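Local coordinates for ABC-type amino acid transport system, permease component (Caldanaerobacter subterraneus subsp. tengcongensis MB4, PDB 4YMU), which probably moves amino acids across the cell membrane as the membrane-spanning permease of an ABC transporter, and holds bound arginine in a pocket shared between two copies, at residues 42-47 against 54-59; 24-29 against 158-163; 174-179 against 183-188. One frame throughout, in Å; residues are numbered along the deposited sequence.

Contact 1: residues 42-47 against 54-59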
loop_
_atom_site.group_PDB
_atom_site.type_symbol
_atom_site.label_atom_id
_atom_site.label_comp_id
_atom_site.label_asym_id
_atom_site.label_seq_id
_atom_site.Cartn_x
_atom_site.Cartn_y
_atom_site.Cartn_z
ATOM N N LEU C 42 1.924 20.766 14.351
ATOM C CA LEU C 42 3.159 21.543 14.436
ATOM C C LEU C 42 3.847 21.366 15.787
ATOM O O LEU C 42 5.072 21.280 15.873
ATOM C CB LEU C 42 2.861 23.027 14.191
ATOM C CG LEU C 42 3.043 23.558 12.766
ATOM C CD1 LEU C 42 3.100 22.425 11.776
ATOM C CD2 LEU C 42 1.952 24.536 12.367
ATOM N N MET C 43 3.044 21.313 16.841
ATOM C CA MET C 43 3.549 21.084 18.183
ATOM C C MET C 43 4.198 19.716 18.317
ATOM O O MET C 43 5.204 19.558 19.010
ATOM C CB MET C 43 2.415 21.195 19.192
ATOM C CG MET C 43 1.981 22.608 19.477
ATOM S SD MET C 43 0.967 22.667 20.966
ATOM C CE MET C 43 0.013 24.136 20.622
ATOM N N LYS C 44 3.607 18.721 17.665
ATOM C CA LYS C 44 4.079 17.344 17.785
ATOM C C LYS C 44 5.388 17.180 17.010
ATOM O O LYS C 44 6.134 16.225 17.222
ATOM C CB LYS C 44 3.017 16.380 17.249
ATOM C CG LYS C 44 3.135 14.947 17.737
ATOM C CD LYS C 44 2.129 14.077 17.001
ATOM C CE LYS C 44 2.182 12.616 17.432
ATOM N NZ LYS C 44 1.007 11.853 16.891
ATOM N N MET C 45 5.674 18.140 16.137
ATOM C CA MET C 45 6.899 18.133 15.348
ATOM C C MET C 45 8.023 18.896 16.042
ATOM O O MET C 45 9.174 18.848 15.604
ATOM C CB MET C 45 6.637 18.751 13.981
ATOM C CG MET C 45 5.593 18.017 13.180
ATOM S SD MET C 45 5.150 18.904 11.677
ATOM C CE MET C 45 3.704 17.957 11.184
ATOM N N SER C 46 7.687 19.602 17.120
ATOM C CA SER C 46 8.680 20.367 17.865
ATOM C C SER C 46 9.717 19.433 18.493
ATOM O O SER C 46 9.375 18.360 19.002
ATOM C CB SER C 46 8.002 21.215 18.947
ATOM O OG SER C 46 8.910 22.129 19.539
ATOM N N SER C 47 10.983 19.850 18.450
ATOM C CA SER C 47 12.080 19.078 19.032
ATOM C C SER C 47 12.051 19.203 20.549
ATOM O O SER C 47 12.539 18.333 21.273
ATOM C CB SER C 47 13.423 19.569 18.491
ATOM O OG SER C 47 13.552 19.277 17.112
ATOM N N VAL C 54 2.928 17.190 24.992
ATOM C CA VAL C 54 1.582 17.728 25.194
ATOM C C VAL C 54 0.682 17.474 23.981
ATOM O O VAL C 54 -0.501 17.148 24.137
ATOM C CB VAL C 54 1.586 19.228 25.634
ATOM C CG1 VAL C 54 1.261 20.162 24.473
ATOM C CG2 VAL C 54 0.605 19.438 26.769
ATOM N N ALA C 55 1.242 17.615 22.780
ATOM C CA ALA C 55 0.466 17.399 21.568
ATOM C C ALA C 55 0.092 15.933 21.477
ATOM O O ALA C 55 -1.057 15.588 21.176
ATOM C CB ALA C 55 1.254 17.825 20.338
ATOM N N SER C 56 1.054 15.065 21.771
ATOM C CA SER C 56 0.792 13.633 21.708
ATOM C C SER C 56 -0.273 13.230 22.716
ATOM O O SER C 56 -1.173 12.448 22.397
ATOM C CB SER C 56 2.072 12.815 21.899
ATOM O OG SER C 56 2.908 12.911 20.750
ATOM N N SER C 57 -0.178 13.783 23.923
ATOM C CA SER C 57 -1.125 13.450 24.983
ATOM C C SER C 57 -2.531 13.933 24.641
ATOM O O SER C 57 -3.490 13.184 24.777
ATOM C CB SER C 57 -0.659 14.018 26.319
ATOM O OG SER C 57 0.438 13.273 26.819
ATOM N N TYR C 58 -2.633 15.179 24.182
ATOM C CA TYR C 58 -3.881 15.757 23.696
ATOM C C TYR C 58 -4.537 14.842 22.673
ATOM O O TYR C 58 -5.673 14.381 22.868
ATOM C CB TYR C 58 -3.586 17.119 23.072
ATOM C CG TYR C 58 -4.765 17.837 22.448
ATOM C CD1 TYR C 58 -5.485 18.787 23.158
ATOM C CD2 TYR C 58 -5.125 17.602 21.132
ATOM C CE1 TYR C 58 -6.547 19.466 22.573
ATOM C CE2 TYR C 58 -6.182 18.272 20.543
ATOM C CZ TYR C 58 -6.888 19.201 21.264
ATOM O OH TYR C 58 -7.938 19.860 20.669
ATOM N N ILE C 59 -3.806 14.587 21.584
ATOM C CA ILE C 59 -4.270 13.733 20.488
ATOM C C ILE C 59 -4.733 12.356 20.960
ATOM O O ILE C 59 -5.859 11.924 20.671
ATOM C CB ILE C 59 -3.161 13.569 19.437
ATOM C CG1 ILE C 59 -2.879 14.919 18.777
ATOM C CG2 ILE C 59 -3.547 12.523 18.395
ATOM C CD1 ILE C 59 -1.669 14.927 17.902
#
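Met-43 and Lys-44, in the last part of the long helix 12-44, pack on Ala-55 of helix 49-63, and because only a short turn joins the two helices the unit is a helical hairpin. The apolar part of the contact centres on the methyl of Ala-55. Ala-55 CB lies 3.7 Å from Met-43 CB and, on the next residue along, 3.8 Å from Lys-44 CB, so one small side chain fits against two consecutive beta carbons. That small size lets the backbones come close, with the CA atoms of Lys-44 and Ala-55 5.2 Å apart. Beyond CB the methionine runs out extended and away from helix 49-63; Met-43 SD still grazes Val-54 CG1 at 4.3 Å, at the surface.

The lysine supplies the second kind of contact, through its methylenes. CG stands anti to the backbone N (chi1 -159°) and the rest of the chain is straight, which carries it past two side chains of the facing helix. Lys-44 CE comes 3.4 Å from Ser-56 OG, while Lys-44 CD meets the terminal methyl CD1 of Ile-59 at 4.0 Å, the two side chains crossing at about a right angle.

Polar groups find their partners outside this pairing. Ser-56 OG bonds back to Lys-52 O in its own helix, and Lys-44 NZ reaches Glu-105 of helix 87-112 in a salt bridge. Helix 87-112 packs against both arms, Arg-108 touching Lys-44 and Ala-104 touching Ile-59, while Ile-40, one turn earlier on helix 12-44, packs on both Ala-55 and Ile-59.

Contact 2: residues 24-29 against 158-163; sequences KLTFLA and KESAIV. With ARG (arginine), chain J; ARG (arginine), chain I.
The arginine pocket between the two copies of the permease lies on one side of segment 158-163, and helix 12-44, predicted to cross the membrane, packs on the other, where Leu-25 and Thr-26 meet Ser-160 and Val-163. On the pocket side, Glu-159 OE2 takes hydrogen bonds from the amino groups of both arginines, 2.7 Å from N of the chain J ligand and 2.9 Å from N of the chain I ligand. OE1 adds a weak bond to the latter. Lys-158, bent at chi3 (-67°), curls over the chain J carboxylate; Lys-158 NZ makes a weak bond to its O at 3.2 Å and another to Arg-63 O of the second subunit. Glu-159 of the second subunit also bonds each ligand. Shortening Glu-159 to an alanine would probably leave both amino groups without this shared carboxylate, and the ligands less firmly placed.

On the helix side the contact is small and buried. Thr-26 OG1 lies 3.3 Å from Ser-160 OG, though each hydroxyl is bonded to a carbonyl of its own helix, Thr-22 O and Leu-157 O. Leu-25 CD1 does the apolar work, touching Ser-160 CB at 3.6 Å and, tip to tip, Val-163, 3.6 Å from CG2 and 3.7 Å from CG1.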
loop_
_atom_site.group_PDB
_atom_site.type_symbol
_atom_site.label_atom_id
_atom_site.label_comp_id
_atom_site.label_asym_id
_atom_site.label_seq_id
_atom_site.Cartn_x
_atom_site.Cartn_y
_atom_site.Cartn_z
ATOM N N LYS C 24 -24.508 24.052 9.631
ATOM C CA LYS C 24 -23.879 25.162 10.350
ATOM C C LYS C 24 -22.948 24.685 11.468
ATOM O O LYS C 24 -21.813 25.148 11.594
ATOM C CB LYS C 24 -24.970 26.078 10.923
ATOM C CG LYS C 24 -24.468 27.163 11.862
ATOM C CD LYS C 24 -25.627 27.851 12.588
ATOM C CE LYS C 24 -25.142 28.963 13.524
ATOM N NZ LYS C 24 -26.234 29.558 14.374
ATOM N N LEU C 25 -23.442 23.746 12.267
ATOM C CA LEU C 25 -22.672 23.142 13.346
ATOM C C LEU C 25 -21.381 22.472 12.842
ATOM O O LEU C 25 -20.281 22.785 13.310
ATOM C CB LEU C 25 -23.538 22.105 14.067
ATOM C CG LEU C 25 -23.362 21.852 15.568
ATOM C CD1 LEU C 25 -23.379 20.357 15.836
ATOM C CD2 LEU C 25 -22.114 22.498 16.159
ATOM N N THR C 26 -21.535 21.556 11.888
ATOM C CA THR C 26 -20.439 20.708 11.430
ATOM C C THR C 26 -19.357 21.503 10.706
ATOM O O THR C 26 -18.170 21.323 10.963
ATOM C CB THR C 26 -20.951 19.589 10.502
ATOM O OG1 THR C 26 -22.137 19.010 11.057
ATOM C CG2 THR C 26 -19.902 18.499 10.338
ATOM N N PHE C 27 -19.783 22.379 9.803
ATOM C CA PHE C 27 -18.888 23.296 9.120
ATOM C C PHE C 27 -17.997 24.064 10.085
ATOM O O PHE C 27 -16.774 24.018 9.990
ATOM C CB PHE C 27 -19.710 24.308 8.339
ATOM C CG PHE C 27 -19.337 24.406 6.900
ATOM C CD1 PHE C 27 -18.321 25.259 6.491
ATOM C CD2 PHE C 27 -20.003 23.645 5.946
ATOM C CE1 PHE C 27 -17.975 25.353 5.153
ATOM C CE2 PHE C 27 -19.666 23.728 4.606
ATOM C CZ PHE C 27 -18.650 24.587 4.207
ATOM N N LEU C 28 -18.615 24.785 11.007
ATOM C CA LEU C 28 -17.874 25.615 11.953
ATOM C C LEU C 28 -16.912 24.793 12.814
ATOM O O LEU C 28 -15.785 25.217 13.071
ATOM C CB LEU C 28 -18.846 26.413 12.832
ATOM C CG LEU C 28 -18.245 27.349 13.884
ATOM C CD1 LEU C 28 -17.291 28.357 13.246
ATOM C CD2 LEU C 28 -19.358 28.074 14.651
ATOM N N ALA C 29 -17.357 23.618 13.251
ATOM C CA ALA C 29 -16.538 22.784 14.122
ATOM C C ALA C 29 -15.333 22.274 13.351
ATOM O O ALA C 29 -14.179 22.487 13.752
ATOM C CB ALA C 29 -17.349 21.624 14.666
ATOM N N LYS C 158 -22.406 12.985 10.543
ATOM C CA LYS C 158 -23.022 11.958 11.351
ATOM C C LYS C 158 -22.715 12.226 12.826
ATOM O O LYS C 158 -23.606 12.169 13.676
ATOM C CB LYS C 158 -22.527 10.574 10.924
ATOM C CG LYS C 158 -22.928 10.207 9.509
ATOM C CD LYS C 158 -22.675 8.730 9.205
ATOM C CE LYS C 158 -21.181 8.408 9.185
ATOM N NZ LYS C 158 -20.927 6.929 9.182
ATOM N N GLU C 159 -21.469 12.575 13.120
ATOM C CA GLU C 159 -21.073 12.762 14.507
ATOM C C GLU C 159 -21.861 13.857 15.243
ATOM O O GLU C 159 -22.140 13.718 16.431
ATOM C CB GLU C 159 -19.569 13.005 14.622
ATOM C CG GLU C 159 -18.722 11.767 14.331
ATOM C CD GLU C 159 -18.898 10.657 15.358
ATOM O OE1 GLU C 159 -19.346 10.942 16.481
ATOM O OE2 GLU C 159 -18.578 9.492 15.057
ATOM N N SER C 160 -22.211 14.923 14.524
ATOM C CA SER C 160 -22.812 16.115 15.099
ATOM C C SER C 160 -24.239 15.855 15.605
ATOM O O SER C 160 -24.747 16.596 16.437
ATOM C CB SER C 160 -22.831 17.235 14.068
ATOM O OG SER C 160 -23.788 16.948 13.066
ATOM N N ALA C 161 -24.874 14.786 15.131
ATOM C CA ALA C 161 -26.206 14.411 15.603
ATOM C C ALA C 161 -26.242 14.277 17.125
ATOM O O ALA C 161 -27.313 14.242 17.730
ATOM C CB ALA C 161 -26.661 13.114 14.964
ATOM N N ILE C 162 -25.069 14.203 17.741
ATOM C CA ILE C 162 -24.987 13.963 19.167
ATOM C C ILE C 162 -25.257 15.220 20.007
ATOM O O ILE C 162 -25.449 15.129 21.217
ATOM C CB ILE C 162 -23.641 13.354 19.542
ATOM C CG1 ILE C 162 -23.808 12.435 20.744
ATOM C CG2 ILE C 162 -22.567 14.436 19.771
ATOM C CD1 ILE C 162 -22.499 12.031 21.307
ATOM N N VAL C 163 -25.294 16.389 19.375
ATOM C CA VAL C 163 -25.614 17.596 20.116
ATOM C C VAL C 163 -27.129 17.706 20.288
ATOM O O VAL C 163 -27.633 18.677 20.859
ATOM C CB VAL C 163 -25.085 18.857 19.422
ATOM C CG1 VAL C 163 -23.601 18.705 19.145
ATOM C CG2 VAL C 163 -25.861 19.116 18.126
HETATM N N ARG J . -20.471 7.574 15.363
HETATM C CA ARG J . -20.478 7.402 13.913
HETATM C C ARG J . -21.893 7.210 13.383
HETATM O O ARG J . -22.121 7.350 12.174
HETATM C CB ARG J . -19.610 6.204 13.500
HETATM C CG ARG J . -20.186 4.848 13.875
HETATM C CD ARG J . -19.175 3.758 13.634
HETATM N NE ARG J . -19.751 2.421 13.768
HETATM C CZ ARG J . -19.033 1.299 13.778
HETATM N NH1 ARG J . -17.712 1.359 13.666
HETATM N NH2 ARG J . -19.632 0.124 13.896
HETATM O OXT ARG J . -22.823 6.893 14.139
HETATM N N ARG I . -17.998 8.322 17.615
HETATM C CA ARG I . -16.609 7.942 17.879
HETATM C C ARG I . -16.100 8.510 19.193
HETATM O O ARG I . -15.004 8.154 19.644
HETATM C CB ARG I . -15.686 8.419 16.762
HETATM C CG ARG I . -15.477 9.908 16.704
HETATM C CD ARG I . -14.730 10.267 15.429
HETATM N NE ARG I . -14.305 11.660 15.403
HETATM C CZ ARG I . -13.821 12.272 14.330
HETATM N NH1 ARG I . -13.458 13.546 14.400
HETATM N NH2 ARG I . -13.711 11.611 13.182
HETATM O OXT ARG I . -16.762 9.349 19.804
#

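Contact 3: residues 174-179 against 183-188; sequences QADIIQ and YRYFEP
A tight helix-to-helix turn folds the start of helix 186-214 back against helix 174-182, bringing Gln-179 over Tyr-185 and Ala-175 against Pro-188. The turn begins at Tyr-183, whose positive phi breaks the helical path. Tyr-183 N still bonds to Gln-179 O as a last helical turn would; the modelled 2.5 Å is very short, and the exact length is doubtful.

Gln-179 is central to the contact. Bent at chi2 (90°), it lays its amide over the Tyr-185 ring with the two planes only 8° apart. Gln-179 CG sits over the same face, 3.6 Å from the Tyr-185 ring centroid, in a CH-pi contact displaced toward the rim, and Gln-179 OE1 swings to within 3.4 Å of Tyr-183 CA. At the far end of the ring, Tyr-185 OH donates to Asp-176 OD1 at 3.2 Å. The oxygen lies at the ring's edge and is met on its anti side, 29° out of the carboxylate plane; the carboxylate and ring are turned nearly perpendicular.

Deeper in, the chemistry is apolar. Pro-188 CB packs 4.2 Å from Ala-175 CB and 4.1 Å from Ile-178 CD1, the proline and isoleucine lying alongside, pointing opposite ways. Met-8 and Phe-15 adjoin this same patch. Arg-184 NH1 forms a salt bridge, with a weak hydrogen bond, to Glu-187 OE1 at the start of the next helix, and Gln-80 of the second subunit accepts from the backbone N of both Tyr-185 and Phe-186.

Tyr-185 is thus fixed in two ways, its face by the glutamine and its hydroxyl by the aspartate. A hydroxyl donating to OD1 would be expected to favour the charged form of Asp-176.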
loop_
_atom_site.group_PDB
_atom_site.type_symbol
_atom_site.label_atom_id
_atom_site.label_comp_id
_atom_site.label_asym_id
_atom_site.label_seq_id
_atom_site.Cartn_x
_atom_site.Cartn_y
_atom_site.Cartn_z
ATOM N N GLN C 174 -35.230 17.407 15.865
ATOM C CA GLN C 174 -36.547 17.621 15.276
ATOM C C GLN C 174 -37.534 16.516 15.627
ATOM O O GLN C 174 -38.690 16.797 15.928
ATOM C CB GLN C 174 -36.461 17.775 13.755
ATOM C CG GLN C 174 -35.565 18.909 13.306
ATOM C CD GLN C 174 -35.825 20.208 14.053
ATOM O OE1 GLN C 174 -36.937 20.743 14.043
ATOM N NE2 GLN C 174 -34.787 20.728 14.700
ATOM N N ALA C 175 -37.081 15.266 15.626
ATOM C CA ALA C 175 -37.993 14.158 15.914
ATOM C C ALA C 175 -38.673 14.275 17.289
ATOM O O ALA C 175 -39.806 13.815 17.478
ATOM C CB ALA C 175 -37.286 12.850 15.800
ATOM N N ASP C 176 -37.974 14.867 18.252
ATOM C CA ASP C 176 -38.592 15.129 19.539
ATOM C C ASP C 176 -39.679 16.169 19.329
ATOM O O ASP C 176 -40.862 15.896 19.584
ATOM C CB ASP C 176 -37.579 15.577 20.596
ATOM C CG ASP C 176 -36.717 14.422 21.114
ATOM O OD1 ASP C 176 -37.202 13.259 21.187
ATOM O OD2 ASP C 176 -35.553 14.690 21.485
ATOM N N ILE C 177 -39.279 17.330 18.814
ATOM C CA ILE C 177 -40.196 18.435 18.573
ATOM C C ILE C 177 -41.489 17.952 17.905
ATOM O O ILE C 177 -42.582 18.059 18.484
ATOM C CB ILE C 177 -39.503 19.506 17.726
ATOM C CG1 ILE C 177 -38.313 20.077 18.501
ATOM C CG2 ILE C 177 -40.472 20.600 17.321
ATOM C CD1 ILE C 177 -37.571 21.199 17.791
ATOM N N ILE C 178 -41.347 17.360 16.726
ATOM C CA ILE C 178 -42.474 16.835 15.965
ATOM C C ILE C 178 -43.331 15.861 16.767
ATOM O O ILE C 178 -44.566 15.963 16.747
ATOM C CB ILE C 178 -41.989 16.164 14.659
ATOM C CG1 ILE C 178 -41.375 17.213 13.731
ATOM C CG2 ILE C 178 -43.123 15.459 13.946
ATOM C CD1 ILE C 178 -40.448 16.640 12.700
ATOM N N GLN C 179 -42.704 14.937 17.496
ATOM C CA GLN C 179 -43.500 13.918 18.182
ATOM C C GLN C 179 -44.320 14.587 19.280
ATOM O O GLN C 179 -45.443 14.157 19.590
ATOM C CB GLN C 179 -42.640 12.781 18.753
ATOM C CG GLN C 179 -42.219 12.974 20.209
ATOM C CD GLN C 179 -43.213 12.394 21.239
ATOM O OE1 GLN C 179 -44.018 11.516 20.939
ATOM N NE2 GLN C 179 -43.126 12.881 22.459
ATOM N N TYR C 183 -47.192 12.728 18.526
ATOM C CA TYR C 183 -46.983 11.476 19.262
ATOM C C TYR C 183 -46.305 10.415 18.380
ATOM O O TYR C 183 -46.215 9.241 18.752
ATOM C CB TYR C 183 -48.292 10.966 19.892
ATOM C CG TYR C 183 -49.003 12.022 20.725
ATOM C CD1 TYR C 183 -48.712 12.192 22.070
ATOM C CD2 TYR C 183 -49.940 12.873 20.150
ATOM C CE1 TYR C 183 -49.351 13.165 22.820
ATOM C CE2 TYR C 183 -50.579 13.843 20.885
ATOM C CZ TYR C 183 -50.287 13.992 22.223
ATOM O OH TYR C 183 -50.939 14.971 22.962
ATOM N N ARG C 184 -45.773 10.860 17.240
ATOM C CA ARG C 184 -45.107 9.973 16.290
ATOM C C ARG C 184 -43.596 10.187 16.286
ATOM O O ARG C 184 -43.114 11.290 16.025
ATOM C CB ARG C 184 -45.660 10.183 14.875
ATOM C CG ARG C 184 -47.110 9.779 14.704
ATOM C CD ARG C 184 -47.589 9.955 13.271
ATOM N NE ARG C 184 -48.924 9.391 13.080
ATOM C CZ ARG C 184 -49.187 8.089 13.002
ATOM N NH1 ARG C 184 -48.209 7.201 13.110
ATOM N NH2 ARG C 184 -50.432 7.668 12.832
ATOM N N TYR C 185 -42.864 9.118 16.591
ATOM C CA TYR C 185 -41.403 9.133 16.578
ATOM C C TYR C 185 -40.867 8.490 15.304
ATOM O O TYR C 185 -39.972 9.033 14.671
ATOM C CB TYR C 185 -40.850 8.366 17.781
ATOM C CG TYR C 185 -40.537 9.217 18.984
ATOM C CD1 TYR C 185 -39.666 10.284 18.884
ATOM C CD2 TYR C 185 -41.103 8.940 20.234
ATOM C CE1 TYR C 185 -39.363 11.068 19.988
ATOM C CE2 TYR C 185 -40.807 9.711 21.342
ATOM C CZ TYR C 185 -39.934 10.776 21.215
ATOM O OH TYR C 185 -39.623 11.566 22.301
ATOM N N PHE C 186 -41.425 7.328 14.963
ATOM C CA PHE C 186 -41.025 6.532 13.808
ATOM C C PHE C 186 -40.815 7.330 12.530
ATOM O O PHE C 186 -39.688 7.452 12.039
ATOM C CB PHE C 186 -42.072 5.450 13.550
ATOM C CG PHE C 186 -41.731 4.532 12.416
ATOM C CD1 PHE C 186 -41.013 3.365 12.646
ATOM C CD2 PHE C 186 -42.130 4.824 11.117
ATOM C CE1 PHE C 186 -40.698 2.504 11.602
ATOM C CE2 PHE C 186 -41.816 3.966 10.065
ATOM C CZ PHE C 186 -41.103 2.806 10.312
ATOM N N GLU C 187 -41.903 7.861 11.987
ATOM C CA GLU C 187 -41.847 8.538 10.695
ATOM C C GLU C 187 -40.835 9.705 10.610
ATOM O O GLU C 187 -40.055 9.774 9.656
ATOM C CB GLU C 187 -43.259 8.923 10.198
ATOM C CG GLU C 187 -44.325 9.018 11.290
ATOM C CD GLU C 187 -45.036 7.697 11.585
ATOM O OE1 GLU C 187 -44.871 7.153 12.698
ATOM O OE2 GLU C 187 -45.797 7.214 10.721
ATOM N N PRO C 188 -40.807 10.601 11.615
ATOM C CA PRO C 188 -39.777 11.653 11.516
ATOM C C PRO C 188 -38.328 11.128 11.639
ATOM O O PRO C 188 -37.408 11.743 11.110
ATOM C CB PRO C 188 -40.119 12.595 12.687
ATOM C CG PRO C 188 -40.885 11.753 13.627
ATOM C CD PRO C 188 -41.673 10.793 12.787
#

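Contact 2 is the core one, its touching residues all buried and its centre about 7 Å from the chain's centre, whereas contacts 1 and 3 are only partly buried and lie on opposite sides of that centre, their own centres about 44 Å apart. Both of these join helices that follow one another in sequence; contact 2 brings together segments 129 residues apart. Helix 12-44 serves contacts 1 and 2. Contact 1 relies on methyls and a lysine's methylenes, contact 2 on a small apolar junction backing a charged ligand site, and contact 3 on an aromatic-amide stack with a hydroxyl-carboxylate bond. The second subunit touches contacts 2 and 3 but not contact 1.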